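Local coordinates for protein Non-structural maintenance of chromosomes element 1 homolog (Xenopus laevis, PDB 7DG2) that probably acts as a RING-type E3 ubiquitin ligase together with a MAGE partner, as a subunit of the SMC5-SMC6 complex that serves DNA repair and recombination, at residues F61-E65 and Y77-V83; N114-S119 and R155-T160; C197-I202 and C221-E226. All coordinates share one frame; numbering follows the deposited sequence.

Contact 1. Residues F61-E65 and Y77-V83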
# COMPACT_ATOMS: atom_id res chain seq x y z
N PHE A 61 7.58 -8.41 13.95
CA PHE A 61 8.75 -7.76 13.36
C PHE A 61 8.35 -6.53 12.55
O PHE A 61 8.85 -6.29 11.45
CB PHE A 61 9.54 -8.74 12.50
CG PHE A 61 10.03 -9.92 13.29
CD1 PHE A 61 11.06 -9.78 14.21
CD2 PHE A 61 9.45 -11.16 13.13
CE1 PHE A 61 11.51 -10.86 14.94
CE2 PHE A 61 9.90 -12.26 13.86
CZ PHE A 61 10.92 -12.11 14.77
N MET A 62 7.43 -5.75 13.11
CA MET A 62 6.98 -4.48 12.57
C MET A 62 7.09 -3.45 13.69
O MET A 62 6.94 -3.78 14.87
CB MET A 62 5.52 -4.58 12.07
CG MET A 62 5.31 -5.67 11.02
SD MET A 62 3.54 -5.97 10.75
CE MET A 62 3.04 -4.33 10.29
N THR A 63 7.37 -2.20 13.33
CA THR A 63 7.35 -1.16 14.35
C THR A 63 7.05 0.18 13.70
O THR A 63 7.27 0.38 12.50
CB THR A 63 8.68 -1.11 15.13
OG1 THR A 63 8.48 -0.40 16.36
CG2 THR A 63 9.77 -0.42 14.34
N ILE A 64 6.50 1.09 14.50
CA ILE A 64 6.30 2.47 14.08
C ILE A 64 7.48 3.26 14.61
O ILE A 64 7.58 3.51 15.82
CB ILE A 64 4.96 3.03 14.59
CG1 ILE A 64 3.79 2.23 14.03
CG2 ILE A 64 4.85 4.51 14.21
CD1 ILE A 64 2.44 2.51 14.73
N GLU A 65 8.40 3.62 13.71
CA GLU A 65 9.62 4.33 14.05
C GLU A 65 9.43 5.83 13.86
O GLU A 65 8.58 6.27 13.09
CB GLU A 65 10.78 3.85 13.17
CG GLU A 65 11.59 2.74 13.77
CD GLU A 65 12.56 3.24 14.84
OE1 GLU A 65 12.37 4.37 15.35
OE2 GLU A 65 13.53 2.53 15.15
N TYR A 77 6.94 9.70 11.12
CA TYR A 77 6.63 8.38 11.64
C TYR A 77 6.51 7.42 10.46
O TYR A 77 5.90 7.77 9.44
CB TYR A 77 5.32 8.37 12.42
CG TYR A 77 5.39 9.09 13.75
CD1 TYR A 77 5.45 10.48 13.81
CD2 TYR A 77 5.40 8.38 14.95
CE1 TYR A 77 5.51 11.14 15.03
CE2 TYR A 77 5.46 9.04 16.17
CZ TYR A 77 5.53 10.41 16.20
OH TYR A 77 5.59 11.06 17.42
N ALA A 78 7.09 6.24 10.58
CA ALA A 78 7.00 5.26 9.51
C ALA A 78 6.76 3.86 10.07
O ALA A 78 7.35 3.49 11.09
CB ALA A 78 8.26 5.24 8.64
N LEU A 79 5.91 3.09 9.38
CA LEU A 79 5.70 1.69 9.69
C LEU A 79 6.76 0.90 8.93
O LEU A 79 6.75 0.88 7.69
CB LEU A 79 4.29 1.24 9.29
CG LEU A 79 4.00 -0.24 9.56
CD1 LEU A 79 4.05 -0.54 11.07
CD2 LEU A 79 2.62 -0.60 8.99
N VAL A 80 7.68 0.27 9.65
CA VAL A 80 8.83 -0.38 9.02
C VAL A 80 8.87 -1.86 9.37
O VAL A 80 8.43 -2.29 10.45
CB VAL A 80 10.16 0.32 9.39
CG1 VAL A 80 10.14 1.76 8.90
CG2 VAL A 80 10.41 0.28 10.89
N ASN A 81 9.38 -2.64 8.44
CA ASN A 81 9.67 -4.04 8.67
C ASN A 81 11.02 -4.18 9.37
O ASN A 81 11.93 -3.38 9.16
CB ASN A 81 9.67 -4.79 7.35
CG ASN A 81 9.98 -6.24 7.52
OD1 ASN A 81 9.44 -6.88 8.42
ND2 ASN A 81 10.87 -6.77 6.69
N ARG A 82 11.15 -5.21 10.20
CA ARG A 82 12.34 -5.33 11.03
C ARG A 82 12.98 -6.71 10.95
O ARG A 82 13.83 -7.03 11.78
CB ARG A 82 12.01 -4.96 12.48
CG ARG A 82 12.03 -3.43 12.73
CD ARG A 82 13.48 -2.95 12.61
NE ARG A 82 13.69 -1.50 12.46
CZ ARG A 82 13.87 -0.88 11.29
NH1 ARG A 82 13.81 -1.56 10.14
NH2 ARG A 82 14.11 0.43 11.27
N VAL A 83 12.64 -7.53 9.95
CA VAL A 83 13.23 -8.86 9.84
C VAL A 83 13.47 -9.23 8.39
O VAL A 83 12.75 -8.79 7.48
CB VAL A 83 12.35 -9.94 10.54
CG1 VAL A 83 11.09 -10.20 9.73
CG2 VAL A 83 13.14 -11.22 10.77
O HOH W 1 13.40 -0.39 15.09
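Leu-79 reaches across to both Met-62 and Ile-64, and this is the buried side of the contact. Its first torsion (chi1 179°) turns the isobutyl group away from its own N, so that Leu-79 CD1 comes to 4.1 Å from CG1 of Ile-64, while its two methyls meet the end of the Met-62 chain, CD2 lying 4.0 Å from CE. Helices 6-18 and 46-57 pack against this face, and Phe-68 of the Nse4 chain adds to it beside Met-62 and Leu-79. The strands beneath, 62-68 and 75-81, form an antiparallel beta hairpin, which strand 20-22 extends into a three-stranded sheet. Thr-63 and Val-80 make a hydrogen-bonded pair in it, the return bond from Val-80 N to Thr-63 O being 2.9 Å long and nearly straight at 172°. On the other face helix 163-176 buries Ala-78 and Val-80, and Thr-63 lies alongside Val-80, CG2 to CG2 at 3.6 Å. The looser, partly exposed part is the rim beyond them, where Glu-65 and Arg-82 form no salt bridge; a water joins them instead, donating to Glu-65 OE2 and accepting from Arg-82 NE, 2.9 Å from each. Met-167 and Glu-168 take the arginine's terminal nitrogens through their backbone oxygens. Past the strand end, Val-83 CG2 stands over the Phe-61 ring face, 4.2 Å from its centroid.

Contact 2. Residues N114-S119 and R155-T160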
# COMPACT_ATOMS: atom_id res chain seq x y z
N ASN A 114 27.18 14.03 -2.81
CA ASN A 114 25.96 14.82 -2.71
C ASN A 114 24.77 14.04 -2.16
O ASN A 114 23.79 14.66 -1.72
CB ASN A 114 25.58 15.39 -4.09
CG ASN A 114 25.86 14.40 -5.23
OD1 ASN A 114 26.96 13.84 -5.34
ND2 ASN A 114 24.86 14.18 -6.08
N GLY A 115 24.83 12.71 -2.17
CA GLY A 115 23.67 11.93 -1.76
C GLY A 115 22.60 11.78 -2.82
O GLY A 115 21.51 11.28 -2.50
N PHE A 116 22.87 12.16 -4.06
CA PHE A 116 21.93 11.97 -5.16
C PHE A 116 22.58 11.18 -6.30
O PHE A 116 23.79 11.27 -6.52
CB PHE A 116 21.43 13.31 -5.70
CG PHE A 116 20.44 14.00 -4.79
CD1 PHE A 116 20.88 14.70 -3.67
CD2 PHE A 116 19.08 13.95 -5.05
CE1 PHE A 116 19.97 15.34 -2.82
CE2 PHE A 116 18.16 14.59 -4.21
CZ PHE A 116 18.61 15.28 -3.10
N ALA A 117 21.76 10.40 -7.01
CA ALA A 117 22.16 9.76 -8.26
C ALA A 117 21.41 10.42 -9.41
O ALA A 117 20.26 10.82 -9.26
CB ALA A 117 21.86 8.26 -8.24
N THR A 118 22.08 10.59 -10.55
CA THR A 118 21.44 11.22 -11.70
C THR A 118 20.74 10.17 -12.55
O THR A 118 21.03 8.98 -12.46
CB THR A 118 22.46 11.94 -12.57
OG1 THR A 118 23.40 10.96 -13.03
CG2 THR A 118 23.21 12.99 -11.77
N SER A 119 19.83 10.62 -13.42
CA SER A 119 19.18 9.70 -14.35
C SER A 119 20.18 8.92 -15.20
O SER A 119 20.04 7.71 -15.37
CB SER A 119 18.21 10.46 -15.26
OG SER A 119 17.09 10.93 -14.52
N ARG A 155 14.12 14.76 -7.78
CA ARG A 155 14.16 16.20 -7.99
C ARG A 155 14.95 16.47 -9.27
O ARG A 155 16.17 16.28 -9.28
CB ARG A 155 14.81 16.91 -6.80
CG ARG A 155 13.86 17.14 -5.63
CD ARG A 155 14.09 18.52 -5.02
NE ARG A 155 15.41 18.65 -4.40
CZ ARG A 155 15.69 18.24 -3.17
NH1 ARG A 155 14.75 17.66 -2.44
NH2 ARG A 155 16.92 18.40 -2.68
N ASN A 156 14.26 16.87 -10.33
CA ASN A 156 14.91 17.29 -11.58
C ASN A 156 15.74 16.15 -12.18
O ASN A 156 16.83 16.37 -12.71
CB ASN A 156 15.79 18.52 -11.35
CG ASN A 156 15.00 19.72 -10.87
OD1 ASN A 156 13.89 19.97 -11.34
ND2 ASN A 156 15.56 20.46 -9.92
N GLY A 157 15.23 14.93 -12.08
CA GLY A 157 15.98 13.81 -12.61
C GLY A 157 17.13 13.36 -11.75
O GLY A 157 17.99 12.62 -12.22
N GLU A 158 17.19 13.79 -10.49
CA GLU A 158 18.15 13.27 -9.53
C GLU A 158 17.38 12.64 -8.37
O GLU A 158 16.28 13.09 -8.04
CB GLU A 158 19.11 14.35 -9.03
CG GLU A 158 19.80 15.06 -10.18
CD GLU A 158 20.98 15.91 -9.76
OE1 GLU A 158 21.65 15.57 -8.76
OE2 GLU A 158 21.25 16.92 -10.44
N TYR A 159 17.96 11.60 -7.79
CA TYR A 159 17.26 10.76 -6.83
C TYR A 159 18.09 10.57 -5.58
O TYR A 159 19.29 10.30 -5.66
CB TYR A 159 16.95 9.39 -7.44
CG TYR A 159 16.04 9.49 -8.64
CD1 TYR A 159 16.57 9.71 -9.91
CD2 TYR A 159 14.66 9.41 -8.50
CE1 TYR A 159 15.75 9.84 -11.00
CE2 TYR A 159 13.83 9.53 -9.60
CZ TYR A 159 14.39 9.74 -10.84
OH TYR A 159 13.59 9.86 -11.96
N THR A 160 17.44 10.67 -4.42
CA THR A 160 18.06 10.26 -3.17
C THR A 160 17.11 9.31 -2.46
O THR A 160 15.98 9.07 -2.91
CB THR A 160 18.42 11.48 -2.29
OG1 THR A 160 19.24 11.07 -1.19
CG2 THR A 160 17.15 12.15 -1.77
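Ala-117 and Tyr-159 pair as antiparallel strand neighbours, joining the short strand 117-118 to strand 158-161 at the edge of a three-stranded sheet. Helices 119-128 and 136-148 come between these strands in the chain, and the order of elements is consistent with a winged helix, as expected for a family of the helix-turn-helix clan; the hairpin 152-161, turned by a type I' turn from Arg-155 to Glu-158, would be its wing. Two backbone bonds hold the pair, Ala-117 N to Tyr-159 O and Tyr-159 N to Ala-117 O, both 2.8 Å. At one end Ser-119, the first residue of helix 119-128, turns its OG to Gly-157 O at 3.0 Å, and its N adds a weak bond to the same oxygen. Thr-118 takes the N-cap of that helix. Phe-116 has more surface buried by the contact than any other residue. Thr-160 CB lies over one face of the Phe-116 ring, 3.7 Å from the centroid and shifted toward the rim, in a CH-pi contact. Arg-155 NH2 comes to 3.6 Å from CZ of Phe-116, at the far end of the ring, with ring and guanidinium planes 58° apart; the charge itself is met by Glu-71 in a salt bridge. Thr-160 swings OG1 to the side away from its own N (chi1 -169°), and from there the hydroxyl donates a short 2.6 Å bond to Gly-115 O.

Contact 3. Residues C197-I202 and C221-E226. With ZN (zinc ion), chain H.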
# COMPACT_ATOMS: atom_id res chain seq x y z
N CYS A 197 34.06 16.97 5.69
CA CYS A 197 35.36 17.61 5.80
C CYS A 197 36.13 17.37 4.52
O CYS A 197 36.26 16.23 4.06
CB CYS A 197 36.14 17.08 7.00
SG CYS A 197 37.78 17.85 7.13
N GLU A 198 36.64 18.44 3.91
CA GLU A 198 37.35 18.25 2.66
C GLU A 198 38.79 17.81 2.88
O GLU A 198 39.46 17.42 1.92
CB GLU A 198 37.28 19.52 1.82
CG GLU A 198 35.84 19.95 1.59
CD GLU A 198 35.70 21.00 0.50
OE1 GLU A 198 34.90 20.77 -0.43
OE2 GLU A 198 36.38 22.04 0.59
N ASN A 199 39.25 17.83 4.13
CA ASN A 199 40.58 17.31 4.45
C ASN A 199 40.55 15.83 4.82
O ASN A 199 41.31 15.04 4.25
CB ASN A 199 41.22 18.13 5.57
CG ASN A 199 42.59 17.62 5.94
OD1 ASN A 199 43.50 17.62 5.11
ND2 ASN A 199 42.75 17.18 7.18
N CYS A 200 39.69 15.43 5.77
CA CYS A 200 39.69 14.06 6.26
C CYS A 200 38.44 13.27 5.90
O CYS A 200 38.40 12.06 6.16
CB CYS A 200 39.85 14.03 7.79
SG CYS A 200 38.35 14.44 8.70
N GLY A 201 37.41 13.90 5.33
CA GLY A 201 36.28 13.17 4.79
C GLY A 201 35.16 12.83 5.75
O GLY A 201 34.18 12.19 5.32
N ILE A 202 35.25 13.21 7.02
CA ILE A 202 34.20 12.80 7.95
C ILE A 202 32.91 13.56 7.63
O ILE A 202 32.96 14.71 7.17
CB ILE A 202 34.58 13.02 9.42
CG1 ILE A 202 34.85 14.49 9.72
CG2 ILE A 202 35.74 12.09 9.82
CD1 ILE A 202 33.71 15.19 10.42
N CYS A 221 36.96 21.16 12.11
CA CYS A 221 36.49 19.78 12.00
C CYS A 221 36.72 19.04 13.31
O CYS A 221 37.83 19.06 13.84
CB CYS A 221 37.22 19.08 10.86
SG CYS A 221 37.01 17.27 10.80
N PRO A 222 35.71 18.33 13.84
CA PRO A 222 35.88 17.63 15.12
C PRO A 222 36.85 16.46 15.05
O PRO A 222 37.20 15.91 16.10
CB PRO A 222 34.47 17.14 15.46
CG PRO A 222 33.60 17.45 14.26
CD PRO A 222 34.46 17.95 13.15
N ASN A 223 37.29 16.06 13.86
CA ASN A 223 38.17 14.91 13.68
C ASN A 223 39.60 15.28 13.36
O ASN A 223 40.53 14.68 13.90
CB ASN A 223 37.62 14.00 12.57
CG ASN A 223 38.41 12.70 12.44
OD1 ASN A 223 38.51 11.94 13.39
ND2 ASN A 223 38.94 12.45 11.25
N CYS A 224 39.82 16.25 12.47
CA CYS A 224 41.17 16.63 12.06
C CYS A 224 41.52 18.07 12.40
O CYS A 224 42.65 18.49 12.14
CB CYS A 224 41.35 16.41 10.55
SG CYS A 224 40.54 17.66 9.51
N ASN A 225 40.58 18.84 12.96
CA ASN A 225 40.77 20.22 13.43
C ASN A 225 41.07 21.22 12.32
O ASN A 225 41.38 22.38 12.62
CB ASN A 225 41.87 20.31 14.50
CG ASN A 225 41.53 19.51 15.73
OD1 ASN A 225 40.36 19.22 16.00
ND2 ASN A 225 42.55 19.14 16.50
N GLU A 226 41.00 20.82 11.05
CA GLU A 226 41.08 21.81 9.98
C GLU A 226 39.83 22.67 10.00
O GLU A 226 38.76 22.24 10.43
CB GLU A 226 41.23 21.13 8.61
CG GLU A 226 42.55 20.39 8.41
CD GLU A 226 43.76 21.27 8.68
OE1 GLU A 226 44.25 21.28 9.84
OE2 GLU A 226 44.23 21.94 7.74
ZN ZN H . 38.43 16.71 9.11
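Ile-202, Asn-199 and Asn-223 give up the most surface where two zinc knuckles face each other across a Cys4 site of the atypical RING finger. Each knuckle is a CxxC turn: Cys-197 and Cys-200 on one side, Cys-221 and Cys-224 on the other, their four SG atoms all 2.3 to 2.4 Å from the zinc. In RING cross-brace terms, this site joins the second and fourth pairs of ligands, while Cys-184, Cys-187, His-205 and Cys-208 hold the other zinc. The two asparagines occupy matching places, each just ahead of the last cysteine of its own knuckle, and each crosses to the opposite one. Asn-199 ND2 donates to Cys-224 SG at 3.2 Å, and Asn-223 ND2 to Cys-200 SG at 3.3 Å; the bonds are close to straight (165° and 173°), with the sulfur near the amide plane in both. Second-shell donors of this kind would tend to ease the negative charge on the sulfurs, as would the backbone N-H groups of Cys-200 and Cys-224, which point at Cys-197 SG and Cys-221 SG within their own knuckles. Glu-226 lays its CG against the Asn-199 amide, 3.4 Å from ND2. Ile-202 fills the corresponding place on the other side, where its CG2 touches Asn-223 ND2 at 3.5 Å. The other branch of Ile-202 reaches the metal shell: CG1, set between the backbone N and carbonyl carbon (chi1 61°), comes to 3.7 Å from Cys-221 SG, and CD1 continues to Pro-222 CD at 4.0 Å.

Overall arrangement
The three contacts follow one another along the chain without overlapping: each closes before the next opens. Contacts 1 and 2 both fall in the Nse1 family region but in separate three-stranded sheets, with centres 26 Å apart on opposite sides of the chain's centre. Contact 3 belongs to the RING-like region, its centre 26 Å from contact 2 and 35 Å from contact 1; even contacts 2 and 3 leave about 11 Å between nearest atoms. Contact 1 alone is touched by the partner subunits, Nse4 and the MAGE protein. The chain thus places its partner-binding hairpin well away from the Cys4 zinc site of the probable ligase module.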